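Local coordinates for protein probable amino acid aminotransferase (Mycobacterium tuberculosis, PDB 6Q1S) that is probably an amino acid aminotransferase of class IV, binding 4'-deoxy-4'-aminopyridoxal-5'-phosphate and 2-oxoglutaric acid, at residues L18-D23 with R97-G102; R72-A77 with A107-S112; D243-Q248 with H263-R268; E34-R39 with G89-I94. One frame throughout, in Å; residues are numbered along the deposited sequence.

Interaction 1 (L18-D23 with R97-G102); sequences LLHADD and RGREGG
Arg-99 NE is shared between both carboxylate oxygens of Asp-22, forming a salt bridge at 3.0 Å from NE to Asp-22 OD2. The individual hydrogen bonds are weak: Arg-99 NE also reaches Asp-22 OD1 at 3.3 Å, and Arg-99 NH2 points to that same OD1 from 3.4 Å. The two flat groups are strongly turned against each other, with their planes 57° apart, so the pair is not the coplanar, two-pronged kind. A bend at chi3 (69°) folds the arginine so that one face of its guanidinium comes down on the His-20 ring. This stack is almost flat, the planes differing by 10°, and Arg-99 NH1 lies off the ring centre, 3.3 Å from His-20 CE1. Further back along the chain, Arg-99 CD makes a CH-pi contact over the imidazole. The guanidinium is thereby held by an acid through its NE and NH2 and by a ring on one face, which should restrict its rotation.

Beside these side chains the backbones meet through Glu-100 N, which donates to Asp-22 O at 3.1 Å, while Asp-23 and Arg-99 form a single bridge. The carboxylate of Glu-100 turns elsewhere, to a salt bridge with Arg-92 of the second subunit. Two loops are joined in this way. Residues 18-23 turn into helix 24-27, which Asp-23 N-caps through Ala-25 N, and residues 97-102 lie in the loop that connects the antiparallel strands 89-96 and 106-113; Asp-23 OD2 also bonds Thr-106 at the start of the latter.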
loop_
_atom_site.group_PDB
_atom_site.type_symbol
_atom_site.label_atom_id
_atom_site.label_comp_id
_atom_site.label_asym_id
_atom_site.label_seq_id
_atom_site.Cartn_x
_atom_site.Cartn_y
_atom_site.Cartn_z
ATOM N N LEU B 18 8.777 -1.216 19.670
ATOM C CA LEU B 18 10.023 -1.286 18.917
ATOM C C LEU B 18 10.183 -0.162 17.907
ATOM O O LEU B 18 11.288 0.360 17.740
ATOM C CB LEU B 18 10.129 -2.633 18.194
ATOM C CG LEU B 18 11.330 -2.772 17.256
ATOM C CD1 LEU B 18 12.635 -2.641 18.021
ATOM C CD2 LEU B 18 11.274 -4.094 16.509
ATOM N N LEU B 19 9.103 0.240 17.246
ATOM C CA LEU B 19 9.177 1.167 16.128
ATOM C C LEU B 19 8.827 2.578 16.575
ATOM O O LEU B 19 7.940 2.780 17.412
ATOM C CB LEU B 19 8.234 0.728 15.008
ATOM C CG LEU B 19 8.325 -0.760 14.680
ATOM C CD1 LEU B 19 7.100 -1.217 13.917
ATOM C CD2 LEU B 19 9.592 -1.043 13.896
ATOM N N HIS B 20 9.530 3.552 16.008
ATOM C CA HIS B 20 9.254 4.951 16.271
ATOM C C HIS B 20 8.038 5.415 15.471
ATOM O O HIS B 20 7.581 4.752 14.536
ATOM C CB HIS B 20 10.476 5.802 15.936
ATOM C CG HIS B 20 11.674 5.490 16.778
ATOM N ND1 HIS B 20 12.088 6.298 17.815
ATOM C CD2 HIS B 20 12.541 4.452 16.742
ATOM C CE1 HIS B 20 13.162 5.774 18.378
ATOM N NE2 HIS B 20 13.457 4.652 17.746
ATOM N N ALA B 21 7.507 6.575 15.858
ATOM C CA ALA B 21 6.313 7.100 15.209
ATOM C C ALA B 21 6.580 7.562 13.784
ATOM O O ALA B 21 5.629 7.731 13.013
ATOM C CB ALA B 21 5.731 8.252 16.026
ATOM N N ASP B 22 7.844 7.777 13.423
ATOM C CA ASP B 22 8.208 8.267 12.100
ATOM C C ASP B 22 8.849 7.193 11.229
ATOM O O ASP B 22 9.455 7.523 10.203
ATOM C CB ASP B 22 9.141 9.475 12.218
ATOM C CG ASP B 22 10.327 9.208 13.118
ATOM O OD1 ASP B 22 11.209 10.088 13.214
ATOM O OD2 ASP B 22 10.400 8.105 13.699
ATOM N N ASP B 23 8.744 5.923 11.613
ATOM C CA ASP B 23 9.255 4.849 10.774
ATOM C C ASP B 23 8.435 4.776 9.494
ATOM O O ASP B 23 7.202 4.804 9.533
ATOM C CB ASP B 23 9.210 3.515 11.519
ATOM C CG ASP B 23 10.045 2.442 10.848
ATOM O OD1 ASP B 23 9.653 1.978 9.756
ATOM O OD2 ASP B 23 11.099 2.068 11.404
ATOM N N ARG B 97 12.265 0.884 5.247
ATOM C CA ARG B 97 13.265 1.876 4.873
ATOM C C ARG B 97 13.838 2.615 6.076
ATOM O O ARG B 97 14.865 3.289 5.935
ATOM C CB ARG B 97 12.669 2.871 3.873
ATOM C CG ARG B 97 13.707 3.579 3.010
ATOM C CD ARG B 97 13.060 4.328 1.853
ATOM N NE ARG B 97 12.208 3.460 1.044
ATOM C CZ ARG B 97 12.642 2.732 0.018
ATOM N NH1 ARG B 97 13.921 2.767 -0.334
ATOM N NH2 ARG B 97 11.796 1.971 -0.659
ATOM N N GLY B 98 13.214 2.510 7.241
ATOM C CA GLY B 98 13.716 3.173 8.425
ATOM C C GLY B 98 12.959 4.443 8.745
ATOM O O GLY B 98 11.881 4.729 8.216
ATOM N N ARG B 99 13.546 5.212 9.657
ATOM C CA ARG B 99 12.941 6.462 10.087
ATOM C C ARG B 99 13.081 7.518 8.994
ATOM O O ARG B 99 13.997 7.473 8.170
ATOM C CB ARG B 99 13.597 6.937 11.384
ATOM C CG ARG B 99 13.237 6.067 12.578
ATOM C CD ARG B 99 13.888 6.524 13.875
ATOM N NE ARG B 99 13.353 7.795 14.356
ATOM C CZ ARG B 99 13.744 8.389 15.478
ATOM N NH1 ARG B 99 14.672 7.822 16.236
ATOM N NH2 ARG B 99 13.203 9.541 15.850
ATOM N N GLU B 100 12.150 8.470 8.985
ATOM C CA GLU B 100 12.218 9.570 8.034
ATOM C C GLU B 100 13.422 10.455 8.334
ATOM O O GLU B 100 13.598 10.922 9.463
ATOM C CB GLU B 100 10.934 10.396 8.069
ATOM C CG GLU B 100 10.936 11.558 7.088
ATOM C CD GLU B 100 9.660 12.373 7.140
ATOM O OE1 GLU B 100 8.740 11.994 7.897
ATOM O OE2 GLU B 100 9.578 13.393 6.426
ATOM N N GLY B 101 14.247 10.696 7.315
ATOM C CA GLY B 101 15.470 11.451 7.474
ATOM C C GLY B 101 16.660 10.652 7.957
ATOM O O GLY B 101 17.796 11.127 7.834
ATOM N N GLY B 102 16.443 9.456 8.499
ATOM C CA GLY B 102 17.533 8.599 8.910
ATOM C C GLY B 102 18.062 7.775 7.754
ATOM O O GLY B 102 17.563 7.820 6.630
#

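Interaction 2 (R72-A77 with A107-S112); sequences RAVEVA and AYVMVS
Helix 67-84 packs on one face of the antiparallel sheet of the N-terminal domain, and here it lies over strand 106-113 through Ala-73, Val-74 and Ala-77. The short segments run nearly in the same direction, 24° apart, with their axes 8.4 Å from each other. Val-109 sits at the centre, its two methyls divided between successive turns of the helix. CG2 touches the methyl of Ala-73 at 3.7 Å (Ala-73 CB to Val-109 CG2) and also meets the side of Val-74, whose CG1 lies 4.0 Å from that CG2. The other branch, set anti to the backbone N (chi1 164°), brings Val-109 CG1 to 3.7 Å from Ala-77 CB. Two residues further along the strand, Val-111 CG2 meets the same Ala-77 CB at 3.7 Å, so a single methyl is lodged against two valines.

The apolar layer continues on both neighbouring strands: Val-5 of strand 3-6 touches Ala-73 and Ala-77, and Leu-93 of strand 89-96 touches Val-74 and Val-109. Trp-70 and Trp-81, from the same helix, reach Val-109 and Val-111.

No hydrogen bond crosses between residues 72-77 and 107-112. The contact consists of buried methyl groups packing on one another, and the small alanines are consistent with the close approach of helix to sheet; fit, more than directional bonding, seems to set their relative position here.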
loop_
_atom_site.group_PDB
_atom_site.type_symbol
_atom_site.label_atom_id
_atom_site.label_comp_id
_atom_site.label_asym_id
_atom_site.label_seq_id
_atom_site.Cartn_x
_atom_site.Cartn_y
_atom_site.Cartn_z
ATOM N N ARG B 72 20.389 -15.737 10.995
ATOM C CA ARG B 72 20.566 -15.889 12.436
ATOM C C ARG B 72 19.322 -15.440 13.194
ATOM O O ARG B 72 18.910 -16.094 14.160
ATOM C CB ARG B 72 21.792 -15.112 12.908
ATOM C CG ARG B 72 22.097 -15.300 14.388
ATOM C CD ARG B 72 23.329 -14.517 14.793
ATOM N NE ARG B 72 23.156 -13.086 14.570
ATOM C CZ ARG B 72 24.154 -12.209 14.554
ATOM N NH1 ARG B 72 25.401 -12.621 14.742
ATOM N NH2 ARG B 72 23.907 -10.924 14.343
ATOM N N ALA B 73 18.724 -14.318 12.785
ATOM C CA ALA B 73 17.522 -13.837 13.459
ATOM C C ALA B 73 16.371 -14.827 13.323
ATOM O O ALA B 73 15.610 -15.037 14.275
ATOM C CB ALA B 73 17.122 -12.469 12.903
ATOM N N VAL B 74 16.231 -15.453 12.151
ATOM C CA VAL B 74 15.181 -16.454 11.978
ATOM C C VAL B 74 15.495 -17.702 12.794
ATOM O O VAL B 74 14.598 -18.317 13.381
ATOM C CB VAL B 74 14.953 -16.767 10.485
ATOM C CG1 VAL B 74 14.649 -15.492 9.722
ATOM C CG2 VAL B 74 16.133 -17.488 9.867
ATOM N N GLU B 75 16.769 -18.107 12.835
ATOM C CA GLU B 75 17.140 -19.303 13.584
ATOM C C GLU B 75 16.946 -19.096 15.080
ATOM O O GLU B 75 16.486 -20.002 15.784
ATOM C CB GLU B 75 18.588 -19.683 13.278
ATOM C CG GLU B 75 19.098 -20.862 14.083
ATOM C CD GLU B 75 18.621 -22.190 13.544
ATOM O OE1 GLU B 75 18.047 -22.210 12.437
ATOM O OE2 GLU B 75 18.819 -23.216 14.227
ATOM N N VAL B 76 17.285 -17.908 15.579
ATOM C CA VAL B 76 17.074 -17.608 16.991
ATOM C C VAL B 76 15.584 -17.588 17.305
ATOM O O VAL B 76 15.131 -18.174 18.297
ATOM C CB VAL B 76 17.750 -16.274 17.359
ATOM C CG1 VAL B 76 17.217 -15.752 18.681
ATOM C CG2 VAL B 76 19.262 -16.443 17.415
ATOM N N ALA B 77 14.798 -16.921 16.458
ATOM C CA ALA B 77 13.358 -16.854 16.677
ATOM C C ALA B 77 12.708 -18.224 16.528
ATOM O O ALA B 77 11.769 -18.554 17.260
ATOM C CB ALA B 77 12.727 -15.855 15.708
ATOM N N ALA B 107 14.693 -3.411 10.425
ATOM C CA ALA B 107 14.687 -4.828 10.086
ATOM C C ALA B 107 14.535 -5.652 11.354
ATOM O O ALA B 107 15.320 -5.488 12.292
ATOM C CB ALA B 107 15.973 -5.216 9.351
ATOM N N TYR B 108 13.532 -6.527 11.389
ATOM C CA TYR B 108 13.367 -7.421 12.527
ATOM C C TYR B 108 12.576 -8.649 12.097
ATOM O O TYR B 108 12.003 -8.700 11.005
ATOM C CB TYR B 108 12.696 -6.719 13.714
ATOM C CG TYR B 108 11.294 -6.214 13.463
ATOM C CD1 TYR B 108 11.072 -4.944 12.948
ATOM C CD2 TYR B 108 10.189 -6.999 13.766
ATOM C CE1 TYR B 108 9.791 -4.475 12.728
ATOM C CE2 TYR B 108 8.905 -6.539 13.549
ATOM C CZ TYR B 108 8.712 -5.277 13.031
ATOM O OH TYR B 108 7.434 -4.817 12.817
ATOM N N VAL B 109 12.555 -9.641 12.984
ATOM C CA VAL B 109 11.879 -10.913 12.764
ATOM C C VAL B 109 10.829 -11.090 13.851
ATOM O O VAL B 109 11.086 -10.810 15.027
ATOM C CB VAL B 109 12.886 -12.083 12.771
ATOM C CG1 VAL B 109 12.174 -13.419 12.925
ATOM C CG2 VAL B 109 13.725 -12.064 11.509
ATOM N N MET B 110 9.644 -11.553 13.457
ATOM C CA MET B 110 8.512 -11.656 14.368
ATOM C C MET B 110 7.799 -12.985 14.181
ATOM O O MET B 110 7.499 -13.376 13.049
ATOM C CB MET B 110 7.535 -10.499 14.144
ATOM C CG MET B 110 6.279 -10.585 14.977
ATOM S SD MET B 110 5.354 -9.042 14.957
ATOM C CE MET B 110 5.385 -8.673 13.206
ATOM N N VAL B 111 7.524 -13.671 15.290
ATOM C CA VAL B 111 6.754 -14.909 15.287
ATOM C C VAL B 111 5.460 -14.671 16.051
ATOM O O VAL B 111 5.465 -14.056 17.124
ATOM C CB VAL B 111 7.548 -16.077 15.905
ATOM C CG1 VAL B 111 6.893 -17.403 15.554
ATOM C CG2 VAL B 111 8.994 -16.044 15.439
ATOM N N SER B 112 4.357 -15.166 15.506
ATOM C CA SER B 112 3.032 -14.977 16.075
ATOM C C SER B 112 2.237 -16.260 15.895
ATOM O O SER B 112 2.604 -17.113 15.081
ATOM C CB SER B 112 2.309 -13.797 15.412
ATOM O OG SER B 112 2.962 -12.572 15.702
#

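Interaction 3 (D243-Q248 with H263-R268); sequences DLFDSQ and HTLDGR
Phe-245 extends from its helix into a slot between Arg-268 and Leu-265. Its CB comes no nearer than 4.2 Å to Arg-268 NH2. CG still lies under NH2, while CD2 and CE2 on the far side of the ring face Arg-268 NH1. At CD1 the approach tightens, with Arg-268 NH2 lying 3.5 Å away. CE1 lies under the middle of the guanidinium, 3.6 Å from Arg-268 CZ, and Leu-265 O is at the rim of the ring, in its plane. The tip atom CZ is held from both sides: Arg-268 NH1 comes over one face, and Leu-265 CD2 reaches it from the opposite face at 3.6 Å.

The arginine makes a nearly perfect parallel stack, its plane only 2° from that of the ring, and forms a cation-pi interaction. Its chain bends at chi3 (32°) to lay the group flat.

Both partners of the ring belong to a beta hairpin of strands 258-265 and 268-269 in the mixed sheet, closed by a type I' turn from Leu-265 to Arg-268. The ring itself comes from the end of helix 241-245, so the contact ties that helix end to the hairpin tip. Leu-265, its CG anti to the backbone N (chi1 -178°), directs CD2 at the ring in a CH-pi contact, and the same methyl touches Leu-244 CB at 3.9 Å. Leu-244 goes on to Ile-192 of strand 189-194, and Leu-270 packs against both Phe-245 and Leu-265. Beyond the ring edge, Asp-266 uses OD1 to bond Thr-130 of strand 126-132.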
loop_
_atom_site.group_PDB
_atom_site.type_symbol
_atom_site.label_atom_id
_atom_site.label_comp_id
_atom_site.label_asym_id
_atom_site.label_seq_id
_atom_site.Cartn_x
_atom_site.Cartn_y
_atom_site.Cartn_z
ATOM N N ASP B 243 -11.463 -21.272 -17.724
ATOM C CA ASP B 243 -10.545 -22.335 -17.330
ATOM C C ASP B 243 -10.611 -22.634 -15.839
ATOM O O ASP B 243 -10.221 -23.728 -15.418
ATOM C CB ASP B 243 -9.114 -21.976 -17.731
ATOM C CG ASP B 243 -8.963 -21.774 -19.224
ATOM O OD1 ASP B 243 -8.023 -21.067 -19.640
ATOM O OD2 ASP B 243 -9.812 -22.289 -19.982
ATOM N N LEU B 244 -11.077 -21.683 -15.029
ATOM C CA LEU B 244 -11.213 -21.938 -13.600
ATOM C C LEU B 244 -12.330 -22.937 -13.324
ATOM O O LEU B 244 -12.193 -23.806 -12.456
ATOM C CB LEU B 244 -11.465 -20.629 -12.851
ATOM C CG LEU B 244 -10.294 -19.647 -12.774
ATOM C CD1 LEU B 244 -10.713 -18.376 -12.051
ATOM C CD2 LEU B 244 -9.097 -20.290 -12.093
ATOM N N PHE B 245 -13.440 -22.832 -14.052
ATOM C CA PHE B 245 -14.597 -23.679 -13.790
ATOM C C PHE B 245 -14.446 -25.091 -14.346
ATOM O O PHE B 245 -15.108 -26.007 -13.845
ATOM C CB PHE B 245 -15.856 -23.028 -14.364
ATOM C CG PHE B 245 -16.294 -21.798 -13.617
ATOM C CD1 PHE B 245 -16.924 -21.905 -12.389
ATOM C CD2 PHE B 245 -16.068 -20.535 -14.140
ATOM C CE1 PHE B 245 -17.324 -20.777 -11.696
ATOM C CE2 PHE B 245 -16.466 -19.403 -13.451
ATOM C CZ PHE B 245 -17.095 -19.525 -12.228
ATOM N N ASP B 246 -13.609 -25.291 -15.363
ATOM C CA ASP B 246 -13.407 -26.610 -15.954
ATOM C C ASP B 246 -12.265 -27.400 -15.324
ATOM O O ASP B 246 -11.996 -28.523 -15.764
ATOM C CB ASP B 246 -13.160 -26.486 -17.462
ATOM C CG ASP B 246 -14.240 -25.697 -18.166
ATOM O OD1 ASP B 246 -13.893 -24.809 -18.970
ATOM O OD2 ASP B 246 -15.436 -25.942 -17.890
ATOM N N SER B 247 -11.605 -26.866 -14.302
ATOM C CA SER B 247 -10.464 -27.551 -13.720
ATOM C C SER B 247 -10.937 -28.675 -12.795
ATOM O O SER B 247 -12.104 -28.748 -12.404
ATOM C CB SER B 247 -9.590 -26.563 -12.947
ATOM O OG SER B 247 -10.240 -26.150 -11.757
ATOM N N GLN B 248 -10.012 -29.570 -12.469
ATOM C CA GLN B 248 -10.284 -30.586 -11.475
ATOM C C GLN B 248 -10.265 -30.013 -10.066
ATOM O O GLN B 248 -10.843 -30.615 -9.152
ATOM C CB GLN B 248 -9.277 -31.723 -11.587
ATOM N N HIS B 263 -14.022 -24.504 -3.286
ATOM C CA HIS B 263 -15.169 -25.368 -3.531
ATOM C C HIS B 263 -16.361 -24.619 -4.108
ATOM O O HIS B 263 -17.268 -25.254 -4.658
ATOM C CB HIS B 263 -15.586 -26.083 -2.239
ATOM C CG HIS B 263 -15.944 -25.161 -1.114
ATOM N ND1 HIS B 263 -17.037 -24.323 -1.155
ATOM C CD2 HIS B 263 -15.357 -24.955 0.089
ATOM C CE1 HIS B 263 -17.106 -23.636 -0.029
ATOM N NE2 HIS B 263 -16.098 -24.000 0.743
ATOM N N THR B 264 -16.377 -23.292 -3.997
ATOM C CA THR B 264 -17.459 -22.468 -4.523
ATOM C C THR B 264 -16.843 -21.207 -5.108
ATOM O O THR B 264 -16.145 -20.473 -4.403
ATOM C CB THR B 264 -18.476 -22.112 -3.433
ATOM O OG1 THR B 264 -18.879 -23.304 -2.746
ATOM C CG2 THR B 264 -19.697 -21.443 -4.039
ATOM N N LEU B 265 -17.090 -20.968 -6.392
ATOM C CA LEU B 265 -16.553 -19.810 -7.097
ATOM C C LEU B 265 -17.712 -18.979 -7.626
ATOM O O LEU B 265 -18.496 -19.461 -8.452
ATOM C CB LEU B 265 -15.626 -20.244 -8.233
ATOM C CG LEU B 265 -14.952 -19.122 -9.024
ATOM C CD1 LEU B 265 -14.086 -18.279 -8.101
ATOM C CD2 LEU B 265 -14.123 -19.695 -10.162
ATOM N N ASP B 266 -17.817 -17.736 -7.148
ATOM C CA ASP B 266 -18.880 -16.812 -7.551
ATOM C C ASP B 266 -20.265 -17.414 -7.323
ATOM O O ASP B 266 -21.155 -17.308 -8.169
ATOM C CB ASP B 266 -18.712 -16.381 -9.009
ATOM C CG ASP B 266 -17.553 -15.432 -9.207
ATOM O OD1 ASP B 266 -16.830 -15.574 -10.213
ATOM O OD2 ASP B 266 -17.337 -14.570 -8.333
ATOM N N GLY B 267 -20.446 -18.063 -6.173
ATOM C CA GLY B 267 -21.718 -18.660 -5.822
ATOM C C GLY B 267 -22.000 -19.998 -6.468
ATOM O O GLY B 267 -22.929 -20.692 -6.037
ATOM N N ARG B 268 -21.245 -20.377 -7.496
ATOM C CA ARG B 268 -21.437 -21.642 -8.195
ATOM C C ARG B 268 -20.502 -22.691 -7.604
ATOM O O ARG B 268 -19.279 -22.515 -7.625
ATOM C CB ARG B 268 -21.168 -21.468 -9.688
ATOM C CG ARG B 268 -21.908 -20.305 -10.331
ATOM C CD ARG B 268 -21.387 -20.072 -11.737
ATOM N NE ARG B 268 -20.963 -21.324 -12.356
ATOM C CZ ARG B 268 -20.338 -21.406 -13.525
ATOM N NH1 ARG B 268 -20.054 -20.307 -14.210
ATOM N NH2 ARG B 268 -19.988 -22.591 -14.007
#

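Interaction 4 (E34-R39 with G89-I94); sequences ETLLVR and GALRLI
Leu-36 CD1 rests against two leucines of the partner strand, 3.8 Å from Leu-91 CD2 and 3.7 Å from Leu-93 CG, on the tightly packed face of this strand pair. Leu-93 CD1 continues the row, lying 3.8 Å from Glu-34 CB, and at the other end Val-38 CG2 meets Leu-91 CD1 more loosely, at 4.2 Å. Helices 46-59 and 67-84 cover this face: His-49 lies on Leu-36, Leu-50 on Leu-93, Thr-78 on Leu-91, and Trp-81 on Val-38. The carboxylate of Glu-34 does not join the leucines; a bend at chi2 (-66°) leads it away to a salt bridge with Arg-52, and the side chain is about 5 Å from the bound 4'-deoxy-4'-aminopyridoxal-5'-phosphate.

The strands are antiparallel neighbours in the five-stranded sheet of the N-terminal domain, with Glu-34, Leu-36 and Val-38 in hydrogen-bonded pairs with Leu-93, Leu-91 and Gly-89. Val-38 N donates almost straight to Gly-89 O, at 3.0 Å and 174°, while Glu-34 O receives Leu-93 N.

The opposite face is looser across the pair. Thr-35 and Arg-92 lie side by side pointing the same way, touching where Thr-35 OG1 comes 3.3 Å from Arg-92 CG, whereas Leu-37 adds little beyond its CD1 over Gly-89 O. Arg-92 carries its charge onward to a salt bridge with Glu-100 of the second subunit. Thr-35 is about 5 Å, measured from its side chain, from a bound 2-oxoglutaric acid, and Ala-90 packs on Met-256, which lines a 2-oxoglutaric acid pocket.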
loop_
_atom_site.group_PDB
_atom_site.type_symbol
_atom_site.label_atom_id
_atom_site.label_comp_id
_atom_site.label_asym_id
_atom_site.label_seq_id
_atom_site.Cartn_x
_atom_site.Cartn_y
_atom_site.Cartn_z
ATOM N N GLU B 34 8.254 -10.749 4.416
ATOM C CA GLU B 34 8.060 -12.140 4.045
ATOM C C GLU B 34 7.339 -12.845 5.181
ATOM O O GLU B 34 7.444 -12.445 6.342
ATOM C CB GLU B 34 9.392 -12.843 3.749
ATOM C CG GLU B 34 9.981 -12.515 2.388
ATOM C CD GLU B 34 9.129 -13.033 1.249
ATOM O OE1 GLU B 34 8.525 -14.115 1.406
ATOM O OE2 GLU B 34 9.063 -12.363 0.199
ATOM N N THR B 35 6.607 -13.903 4.841
ATOM C CA THR B 35 5.880 -14.694 5.824
ATOM C C THR B 35 6.292 -16.150 5.693
ATOM O O THR B 35 6.234 -16.719 4.599
ATOM C CB THR B 35 4.362 -14.560 5.653
ATOM O OG1 THR B 35 3.961 -13.217 5.950
ATOM C CG2 THR B 35 3.634 -15.519 6.585
ATOM N N LEU B 36 6.704 -16.745 6.809
ATOM C CA LEU B 36 7.178 -18.118 6.833
ATOM C C LEU B 36 6.381 -18.908 7.856
ATOM O O LEU B 36 5.906 -18.361 8.855
ATOM C CB LEU B 36 8.673 -18.199 7.178
ATOM C CG LEU B 36 9.680 -17.547 6.229
ATOM C CD1 LEU B 36 9.828 -16.064 6.527
ATOM C CD2 LEU B 36 11.024 -18.249 6.324
ATOM N N LEU B 37 6.239 -20.202 7.595
ATOM C CA LEU B 37 5.532 -21.111 8.485
ATOM C C LEU B 37 6.538 -21.959 9.251
ATOM O O LEU B 37 7.437 -22.558 8.651
ATOM C CB LEU B 37 4.571 -22.005 7.702
ATOM C CG LEU B 37 3.783 -23.040 8.509
ATOM C CD1 LEU B 37 2.681 -22.374 9.318
ATOM C CD2 LEU B 37 3.209 -24.104 7.588
ATOM N N VAL B 38 6.395 -21.996 10.570
ATOM C CA VAL B 38 7.187 -22.879 11.416
ATOM C C VAL B 38 6.395 -24.162 11.624
ATOM O O VAL B 38 5.299 -24.137 12.194
ATOM C CB VAL B 38 7.530 -22.214 12.757
ATOM C CG1 VAL B 38 8.191 -23.218 13.690
ATOM C CG2 VAL B 38 8.440 -21.018 12.538
ATOM N N ARG B 39 6.948 -25.283 11.168
ATOM C CA ARG B 39 6.280 -26.573 11.279
ATOM C C ARG B 39 7.305 -27.642 11.614
ATOM O O ARG B 39 8.335 -27.751 10.939
ATOM C CB ARG B 39 5.539 -26.935 9.983
ATOM C CG ARG B 39 5.074 -28.383 9.928
ATOM C CD ARG B 39 4.401 -28.719 8.604
ATOM N NE ARG B 39 3.008 -28.277 8.563
ATOM C CZ ARG B 39 2.149 -28.601 7.603
ATOM N NH1 ARG B 39 2.533 -29.377 6.599
ATOM N NH2 ARG B 39 0.900 -28.157 7.649
ATOM N N GLY B 89 3.771 -21.866 13.818
ATOM C CA GLY B 89 3.968 -20.458 14.061
ATOM C C GLY B 89 3.960 -19.668 12.767
ATOM O O GLY B 89 4.236 -20.189 11.687
ATOM N N ALA B 90 3.629 -18.391 12.902
ATOM C CA ALA B 90 3.627 -17.446 11.790
ATOM C C ALA B 90 4.846 -16.549 11.960
ATOM O O ALA B 90 4.821 -15.593 12.741
ATOM C CB ALA B 90 2.333 -16.638 11.759
ATOM N N LEU B 91 5.913 -16.860 11.230
ATOM C CA LEU B 91 7.157 -16.106 11.292
ATOM C C LEU B 91 7.195 -15.110 10.142
ATOM O O LEU B 91 7.006 -15.489 8.981
ATOM C CB LEU B 91 8.363 -17.046 11.234
ATOM C CG LEU B 91 9.734 -16.454 11.565
ATOM C CD1 LEU B 91 10.565 -17.445 12.362
ATOM C CD2 LEU B 91 10.456 -16.070 10.290
ATOM N N ARG B 92 7.446 -13.844 10.465
ATOM C CA ARG B 92 7.445 -12.778 9.474
ATOM C C ARG B 92 8.726 -11.964 9.587
ATOM O O ARG B 92 9.203 -11.694 10.691
ATOM C CB ARG B 92 6.230 -11.852 9.642
ATOM C CG ARG B 92 4.973 -12.354 8.946
ATOM C CD ARG B 92 3.745 -11.547 9.348
ATOM N NE ARG B 92 3.490 -11.546 10.785
ATOM C CZ ARG B 92 2.539 -10.819 11.365
ATOM N NH1 ARG B 92 1.753 -10.046 10.628
ATOM N NH2 ARG B 92 2.373 -10.863 12.680
ATOM N N LEU B 93 9.284 -11.593 8.436
ATOM C CA LEU B 93 10.465 -10.740 8.349
ATOM C C LEU B 93 10.035 -9.350 7.905
ATOM O O LEU B 93 9.537 -9.187 6.789
ATOM C CB LEU B 93 11.481 -11.312 7.360
ATOM C CG LEU B 93 11.534 -12.832 7.258
ATOM C CD1 LEU B 93 12.412 -13.259 6.095
ATOM C CD2 LEU B 93 12.053 -13.402 8.555
ATOM N N ILE B 94 10.233 -8.353 8.761
ATOM C CA ILE B 94 9.846 -6.979 8.461
ATOM C C ILE B 94 11.101 -6.191 8.113
ATOM O O ILE B 94 12.037 -6.114 8.916
ATOM C CB ILE B 94 9.096 -6.332 9.635
ATOM C CG1 ILE B 94 7.965 -7.243 10.112
ATOM C CG2 ILE B 94 8.557 -4.967 9.228
ATOM C CD1 ILE B 94 6.870 -7.446 9.088
#

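Interactions 2 and 4 are buried and share one sheet: strand 89-96 lies next to strand 106-113, and the centres of the two contacts are about 8 Å apart. Interaction 4 joins strands by backbone bonds, while interaction 2 lays a helix on the sheet through methyl contacts; their apolar layers adjoin. Interaction 1 is only partly buried, at the loops bordering that sheet, and uses charge and stacking; it reaches interaction 2 through Leu-18 and Leu-19 on Tyr-108. All three touch the second subunit. Interaction 3, partly buried with the exposed Arg-268 among its touching residues, stands alone in the other sheet, its centre about 45 Å from that of interaction 1, though both lay an arginine flat on a ring.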